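Local coordinates for glycosyl hydrolase family 2, TIM barrel domain protein (Parabacteroides merdae ATCC 43184, PDB 6DXU) that probably hydrolyses beta-glucuronides as a family 2 glycoside hydrolase, a beta-glucuronidase of the human gut microbiome, at residues M347-V360 / F619-T633. Sequence-based numbering, arbitrary orientation.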
loop_
_atom_site.group_PDB
_atom_site.type_symbol
_atom_site.label_atom_id
_atom_site.label_comp_id
_atom_site.label_asym_id
_atom_site.label_seq_id
_atom_site.Cartn_x
_atom_site.Cartn_y
_atom_site.Cartn_z
ATOM N N MET D 347 -10.154 -34.182 -27.798
ATOM C CA MET D 347 -9.966 -35.115 -26.691
ATOM C C MET D 347 -11.181 -35.124 -25.765
ATOM O O MET D 347 -11.613 -36.184 -25.301
ATOM C CB MET D 347 -8.719 -34.748 -25.898
ATOM C CG MET D 347 -7.419 -34.878 -26.654
ATOM S SD MET D 347 -6.123 -34.234 -25.578
ATOM C CE MET D 347 -4.715 -34.334 -26.668
ATOM N N MET D 348 -11.724 -33.944 -25.460
ATOM C CA MET D 348 -12.909 -33.878 -24.606
ATOM C C MET D 348 -14.110 -34.579 -25.242
ATOM O O MET D 348 -14.850 -35.296 -24.556
ATOM C CB MET D 348 -13.252 -32.419 -24.303
ATOM C CG MET D 348 -12.154 -31.671 -23.533
ATOM S SD MET D 348 -12.725 -29.984 -23.232
ATOM C CE MET D 348 -11.188 -29.059 -23.163
ATOM N N ARG D 349 -14.344 -34.361 -26.538
ATOM C CA ARG D 349 -15.471 -35.034 -27.198
ATOM C C ARG D 349 -15.321 -36.552 -27.121
ATOM O O ARG D 349 -16.292 -37.273 -26.842
ATOM C CB ARG D 349 -15.578 -34.603 -28.664
ATOM C CG ARG D 349 -15.826 -33.127 -28.881
ATOM C CD ARG D 349 -16.163 -32.778 -30.336
ATOM N NE ARG D 349 -17.614 -32.808 -30.522
ATOM C CZ ARG D 349 -18.422 -31.834 -30.100
ATOM N NH1 ARG D 349 -17.914 -30.757 -29.489
ATOM N NH2 ARG D 349 -19.734 -31.927 -30.285
ATOM N N ARG D 350 -14.113 -37.058 -27.368
ATOM C CA ARG D 350 -13.902 -38.504 -27.309
ATOM C C ARG D 350 -14.176 -39.038 -25.912
ATOM O O ARG D 350 -14.843 -40.072 -25.753
ATOM C CB ARG D 350 -12.477 -38.850 -27.749
ATOM C CG ARG D 350 -12.117 -40.326 -27.588
ATOM C CD ARG D 350 -10.792 -40.641 -28.247
ATOM N NE ARG D 350 -10.428 -42.052 -28.111
ATOM C CZ ARG D 350 -9.226 -42.543 -28.406
ATOM N NH1 ARG D 350 -8.269 -41.733 -28.846
ATOM N NH2 ARG D 350 -8.978 -43.840 -28.251
ATOM N N GLU D 351 -13.687 -38.334 -24.881
ATOM C CA GLU D 351 -13.885 -38.785 -23.506
ATOM C C GLU D 351 -15.362 -38.804 -23.136
ATOM O O GLU D 351 -15.848 -39.756 -22.507
ATOM C CB GLU D 351 -13.115 -37.891 -22.518
ATOM C CG GLU D 351 -13.146 -38.477 -21.114
ATOM C CD GLU D 351 -12.326 -37.695 -20.112
ATOM O OE1 GLU D 351 -11.263 -37.157 -20.494
ATOM O OE2 GLU D 351 -12.748 -37.625 -18.942
ATOM N N MET D 352 -16.079 -37.729 -23.458
ATOM C CA MET D 352 -17.485 -37.670 -23.069
ATOM C C MET D 352 -18.314 -38.668 -23.867
ATOM O O MET D 352 -19.268 -39.241 -23.339
ATOM C CB MET D 352 -18.026 -36.249 -23.235
ATOM C CG MET D 352 -17.308 -35.187 -22.348
ATOM S SD MET D 352 -17.260 -35.634 -20.598
ATOM C CE MET D 352 -19.023 -35.659 -20.243
ATOM N N ARG D 353 -17.961 -38.889 -25.133
ATOM C CA ARG D 353 -18.620 -39.938 -25.906
ATOM C C ARG D 353 -18.380 -41.319 -25.294
ATOM O O ARG D 353 -19.300 -42.147 -25.240
ATOM C CB ARG D 353 -18.134 -39.883 -27.355
ATOM C CG ARG D 353 -18.581 -41.076 -28.214
ATOM C CD ARG D 353 -19.922 -40.762 -28.849
ATOM N NE ARG D 353 -21.009 -41.397 -28.119
ATOM C CZ ARG D 353 -22.274 -40.992 -28.154
ATOM N NH1 ARG D 353 -23.195 -41.648 -27.461
ATOM N NH2 ARG D 353 -22.611 -39.923 -28.863
ATOM N N MET D 354 -17.146 -41.590 -24.836
ATOM C CA MET D 354 -16.853 -42.849 -24.149
ATOM C C MET D 354 -17.709 -43.026 -22.901
ATOM O O MET D 354 -18.168 -44.139 -22.607
ATOM C CB MET D 354 -15.375 -42.918 -23.750
ATOM C CG MET D 354 -14.392 -43.335 -24.821
ATOM S SD MET D 354 -12.754 -43.531 -24.051
ATOM C CE MET D 354 -12.976 -45.040 -23.132
ATOM N N MET D 355 -17.890 -41.955 -22.125
ATOM C CA MET D 355 -18.753 -42.026 -20.947
ATOM C C MET D 355 -20.180 -42.372 -21.326
ATOM O O MET D 355 -20.800 -43.250 -20.717
ATOM C CB MET D 355 -18.767 -40.688 -20.197
ATOM C CG MET D 355 -17.542 -40.369 -19.457
ATOM S SD MET D 355 -17.903 -38.884 -18.499
ATOM C CE MET D 355 -16.215 -38.510 -18.023
ATOM N N LYS D 356 -20.744 -41.637 -22.289
ATOM C CA LYS D 356 -22.124 -41.885 -22.703
ATOM C C LYS D 356 -22.302 -43.321 -23.198
ATOM O O LYS D 356 -23.258 -44.009 -22.813
ATOM C CB LYS D 356 -22.516 -40.876 -23.784
ATOM C CG LYS D 356 -23.929 -41.026 -24.303
ATOM C CD LYS D 356 -24.940 -40.676 -23.242
ATOM C CE LYS D 356 -26.339 -41.003 -23.763
ATOM N NZ LYS D 356 -27.387 -40.414 -22.922
ATOM N N ASP D 357 -21.352 -43.809 -23.998
ATOM C CA ASP D 357 -21.394 -45.186 -24.479
ATOM C C ASP D 357 -21.268 -46.195 -23.346
ATOM O O ASP D 357 -21.574 -47.376 -23.545
ATOM C CB ASP D 357 -20.278 -45.424 -25.499
ATOM C CG ASP D 357 -20.539 -44.733 -26.820
ATOM O OD1 ASP D 357 -21.673 -44.248 -27.029
ATOM O OD2 ASP D 357 -19.604 -44.664 -27.642
ATOM N N MET D 358 -20.816 -45.769 -22.172
ATOM C CA MET D 358 -20.770 -46.654 -21.020
ATOM C C MET D 358 -22.077 -46.672 -20.248
ATOM O O MET D 358 -22.219 -47.482 -19.326
ATOM C CB MET D 358 -19.627 -46.251 -20.077
ATOM C CG MET D 358 -19.158 -47.355 -19.132
ATOM S SD MET D 358 -17.822 -46.844 -18.015
ATOM C CE MET D 358 -18.663 -45.690 -16.907
ATOM N N GLY D 359 -23.021 -45.798 -20.594
ATOM C CA GLY D 359 -24.286 -45.700 -19.892
ATOM C C GLY D 359 -24.369 -44.618 -18.837
ATOM O O GLY D 359 -25.378 -44.556 -18.121
ATOM N N VAL D 360 -23.345 -43.763 -18.716
ATOM C CA VAL D 360 -23.376 -42.698 -17.717
ATOM C C VAL D 360 -24.542 -41.758 -17.991
ATOM O O VAL D 360 -24.776 -41.348 -19.137
ATOM C CB VAL D 360 -22.034 -41.942 -17.731
ATOM C CG1 VAL D 360 -22.096 -40.656 -16.876
ATOM C CG2 VAL D 360 -20.904 -42.860 -17.265
ATOM N N PHE D 619 -7.032 -42.939 -22.603
ATOM C CA PHE D 619 -8.346 -43.364 -23.128
ATOM C C PHE D 619 -8.461 -44.880 -23.318
ATOM O O PHE D 619 -9.523 -45.339 -23.769
ATOM C CB PHE D 619 -8.742 -42.687 -24.457
ATOM C CG PHE D 619 -9.054 -41.223 -24.330
ATOM C CD1 PHE D 619 -9.724 -40.744 -23.213
ATOM C CD2 PHE D 619 -8.695 -40.332 -25.334
ATOM C CE1 PHE D 619 -10.027 -39.386 -23.085
ATOM C CE2 PHE D 619 -8.998 -38.972 -25.223
ATOM C CZ PHE D 619 -9.669 -38.500 -24.101
ATOM N N THR D 620 -7.437 -45.666 -23.019
ATOM C CA THR D 620 -7.580 -47.113 -23.192
ATOM C C THR D 620 -8.552 -47.646 -22.152
ATOM O O THR D 620 -8.297 -47.499 -20.951
ATOM C CB THR D 620 -6.243 -47.833 -23.059
ATOM O OG1 THR D 620 -5.285 -47.222 -23.929
ATOM C CG2 THR D 620 -6.414 -49.323 -23.443
ATOM N N PRO D 621 -9.656 -48.270 -22.549
ATOM C CA PRO D 621 -10.587 -48.806 -21.551
ATOM C C PRO D 621 -9.938 -49.921 -20.747
ATOM O O PRO D 621 -9.195 -50.747 -21.283
ATOM C CB PRO D 621 -11.750 -49.340 -22.399
ATOM C CG PRO D 621 -11.534 -48.803 -23.781
ATOM C CD PRO D 621 -10.090 -48.548 -23.929
ATOM N N LYS D 622 -10.224 -49.936 -19.448
ATOM C CA LYS D 622 -9.881 -51.063 -18.595
ATOM C C LYS D 622 -10.998 -52.103 -18.646
ATOM O O LYS D 622 -12.072 -51.864 -19.195
ATOM C CB LYS D 622 -9.648 -50.607 -17.153
ATOM C CG LYS D 622 -8.496 -49.614 -16.964
ATOM C CD LYS D 622 -8.184 -49.451 -15.488
ATOM C CE LYS D 622 -7.415 -48.174 -15.194
ATOM N NZ LYS D 622 -7.285 -47.976 -13.715
ATOM N N GLU D 623 -10.754 -53.262 -18.037
ATOM C CA GLU D 623 -11.796 -54.292 -18.041
ATOM C C GLU D 623 -13.053 -53.802 -17.326
ATOM O O GLU D 623 -14.172 -54.188 -17.694
ATOM C CB GLU D 623 -11.283 -55.577 -17.388
ATOM C CG GLU D 623 -9.982 -56.122 -17.988
ATOM C CD GLU D 623 -10.184 -57.089 -19.153
ATOM O OE1 GLU D 623 -11.333 -57.484 -19.459
ATOM O OE2 GLU D 623 -9.169 -57.453 -19.772
ATOM N N SER D 624 -12.886 -52.907 -16.344
ATOM C CA SER D 624 -14.000 -52.407 -15.543
ATOM C C SER D 624 -14.964 -51.541 -16.346
ATOM O O SER D 624 -16.136 -51.423 -15.968
ATOM C CB SER D 624 -13.455 -51.610 -14.353
ATOM O OG SER D 624 -12.332 -50.818 -14.736
ATOM N N TYR D 625 -14.501 -50.933 -17.440
ATOM C CA TYR D 625 -15.401 -50.166 -18.296
ATOM C C TYR D 625 -16.563 -51.025 -18.769
ATOM O O TYR D 625 -17.716 -50.573 -18.796
ATOM C CB TYR D 625 -14.620 -49.610 -19.487
ATOM C CG TYR D 625 -15.435 -48.831 -20.510
ATOM C CD1 TYR D 625 -16.039 -49.471 -21.576
ATOM C CD2 TYR D 625 -15.575 -47.446 -20.412
ATOM C CE1 TYR D 625 -16.773 -48.765 -22.516
ATOM C CE2 TYR D 625 -16.295 -46.726 -21.344
ATOM C CZ TYR D 625 -16.899 -47.397 -22.393
ATOM O OH TYR D 625 -17.618 -46.702 -23.329
ATOM N N TYR D 626 -16.283 -52.280 -19.118
ATOM C CA TYR D 626 -17.323 -53.149 -19.662
ATOM C C TYR D 626 -18.284 -53.634 -18.592
ATOM O O TYR D 626 -19.422 -54.002 -18.920
ATOM C CB TYR D 626 -16.663 -54.321 -20.389
ATOM C CG TYR D 626 -15.770 -53.791 -21.473
ATOM C CD1 TYR D 626 -16.306 -53.380 -22.687
ATOM C CD2 TYR D 626 -14.419 -53.608 -21.255
ATOM C CE1 TYR D 626 -15.498 -52.851 -23.675
ATOM C CE2 TYR D 626 -13.610 -53.086 -22.232
ATOM C CZ TYR D 626 -14.152 -52.708 -23.433
ATOM O OH TYR D 626 -13.335 -52.184 -24.405
ATOM N N VAL D 627 -17.868 -53.609 -17.325
ATOM C CA VAL D 627 -18.796 -53.949 -16.255
ATOM C C VAL D 627 -19.927 -52.925 -16.212
ATOM O O VAL D 627 -21.110 -53.274 -16.289
ATOM C CB VAL D 627 -18.061 -54.040 -14.907
ATOM C CG1 VAL D 627 -19.038 -54.499 -13.809
ATOM C CG2 VAL D 627 -16.840 -54.948 -14.997
ATOM N N PHE D 628 -19.568 -51.638 -16.124
ATOM C CA PHE D 628 -20.567 -50.571 -16.177
ATOM C C PHE D 628 -21.412 -50.672 -17.442
ATOM O O PHE D 628 -22.643 -50.614 -17.386
ATOM C CB PHE D 628 -19.879 -49.204 -16.110
ATOM C CG PHE D 628 -19.495 -48.774 -14.717
ATOM C CD1 PHE D 628 -20.459 -48.322 -13.824
ATOM C CD2 PHE D 628 -18.173 -48.795 -14.305
ATOM C CE1 PHE D 628 -20.103 -47.917 -12.542
ATOM C CE2 PHE D 628 -17.817 -48.392 -13.028
ATOM C CZ PHE D 628 -18.779 -47.953 -12.146
ATOM N N GLN D 629 -20.765 -50.836 -18.597
ATOM C CA GLN D 629 -21.507 -50.839 -19.852
ATOM C C GLN D 629 -22.519 -51.977 -19.888
ATOM O O GLN D 629 -23.636 -51.809 -20.399
ATOM C CB GLN D 629 -20.542 -50.940 -21.030
ATOM C CG GLN D 629 -21.171 -50.719 -22.384
ATOM C CD GLN D 629 -20.145 -50.768 -23.491
ATOM O OE1 GLN D 629 -19.427 -51.756 -23.635
ATOM N NE2 GLN D 629 -20.065 -49.703 -24.278
ATOM N N SER D 630 -22.166 -53.128 -19.303
ATOM C CA SER D 630 -23.055 -54.291 -19.348
ATOM C C SER D 630 -24.301 -54.093 -18.493
ATOM O O SER D 630 -25.361 -54.677 -18.785
ATOM C CB SER D 630 -22.303 -55.543 -18.890
ATOM O OG SER D 630 -22.022 -55.504 -17.500
ATOM N N TYR D 631 -24.195 -53.281 -17.445
ATOM C CA TYR D 631 -25.306 -52.984 -16.555
ATOM C C TYR D 631 -26.121 -51.779 -16.992
ATOM O O TYR D 631 -27.305 -51.701 -16.657
ATOM C CB TYR D 631 -24.791 -52.725 -15.142
ATOM C CG TYR D 631 -24.629 -53.939 -14.256
ATOM C CD1 TYR D 631 -23.397 -54.566 -14.131
ATOM C CD2 TYR D 631 -25.689 -54.413 -13.494
ATOM C CE1 TYR D 631 -23.225 -55.641 -13.289
ATOM C CE2 TYR D 631 -25.537 -55.493 -12.662
ATOM C CZ TYR D 631 -24.297 -56.104 -12.562
ATOM O OH TYR D 631 -24.127 -57.178 -11.728
ATOM N N TRP D 632 -25.520 -50.834 -17.719
ATOM C CA TRP D 632 -26.083 -49.499 -17.866
ATOM C C TRP D 632 -26.557 -49.157 -19.276
ATOM O O TRP D 632 -27.105 -48.068 -19.477
ATOM C CB TRP D 632 -25.048 -48.452 -17.409
ATOM C CG TRP D 632 -24.933 -48.309 -15.908
ATOM C CD1 TRP D 632 -25.613 -49.020 -14.955
ATOM C CD2 TRP D 632 -24.094 -47.384 -15.192
ATOM N NE1 TRP D 632 -25.255 -48.587 -13.696
ATOM C CE2 TRP D 632 -24.323 -47.589 -13.813
ATOM C CE3 TRP D 632 -23.179 -46.404 -15.585
ATOM C CZ2 TRP D 632 -23.671 -46.836 -12.817
ATOM C CZ3 TRP D 632 -22.527 -45.657 -14.596
ATOM C CH2 TRP D 632 -22.774 -45.885 -13.231
ATOM N N THR D 633 -26.370 -50.036 -20.258
ATOM C CA THR D 633 -26.726 -49.714 -21.634
ATOM C C THR D 633 -27.616 -50.806 -22.212
ATOM O O THR D 633 -27.631 -51.943 -21.731
ATOM C CB THR D 633 -25.494 -49.548 -22.531
ATOM O OG1 THR D 633 -24.790 -50.796 -22.610
ATOM C CG2 THR D 633 -24.553 -48.467 -21.968
HETATM O O HOH W 1 -10.496 -45.529 -26.304
HETATM O O HOH W 2 -27.954 -45.177 -18.601
#
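Two helices on the outside of the TIM barrel meet here at the C-terminal end of helix 347-357, where G359, with positive phi, makes a Schellman motif: G359 N bonds back to K356 O and V360 N to M355 O. The axes stand 10.6 Å apart at 52°. CG anti to the backbone N (chi1 177°) carries the phenol of Y625, on helix 623-632, to that last turn, where its OH donates to M354 O at 2.7 Å, in the carbonyl plane on a lone pair. One turn on, Q629 NE2 reaches D357 O at 2.9 Å along a nearly straight N-H (168°), but from above the carbonyl plane. M358 CG lies over one face of the Y625 ring, 3.9 Å from its centroid, a CH-pi contact, while M358 SD makes an oblique Met-aromatic contact with the same ring and the bend at chi3 brings CE against F628. A leucine in place of Y625 would probably leave M354 O without this donor and M358 without its aromatic face. G359 CA packs 3.7 Å from W632 O, where a CB would clash with W632 CB. Toward the start of segment 347-360, the F619 ring, from the loop before helix 623-632, takes R350 CG over one face; the E351 carboxylate forms salt bridges with R332 and K594. Helix 372-381 packs on M348 and M352, helix 565-579 on S624 and F628, and barrel strand 323-331 touches both segments through M355, V360 and W632.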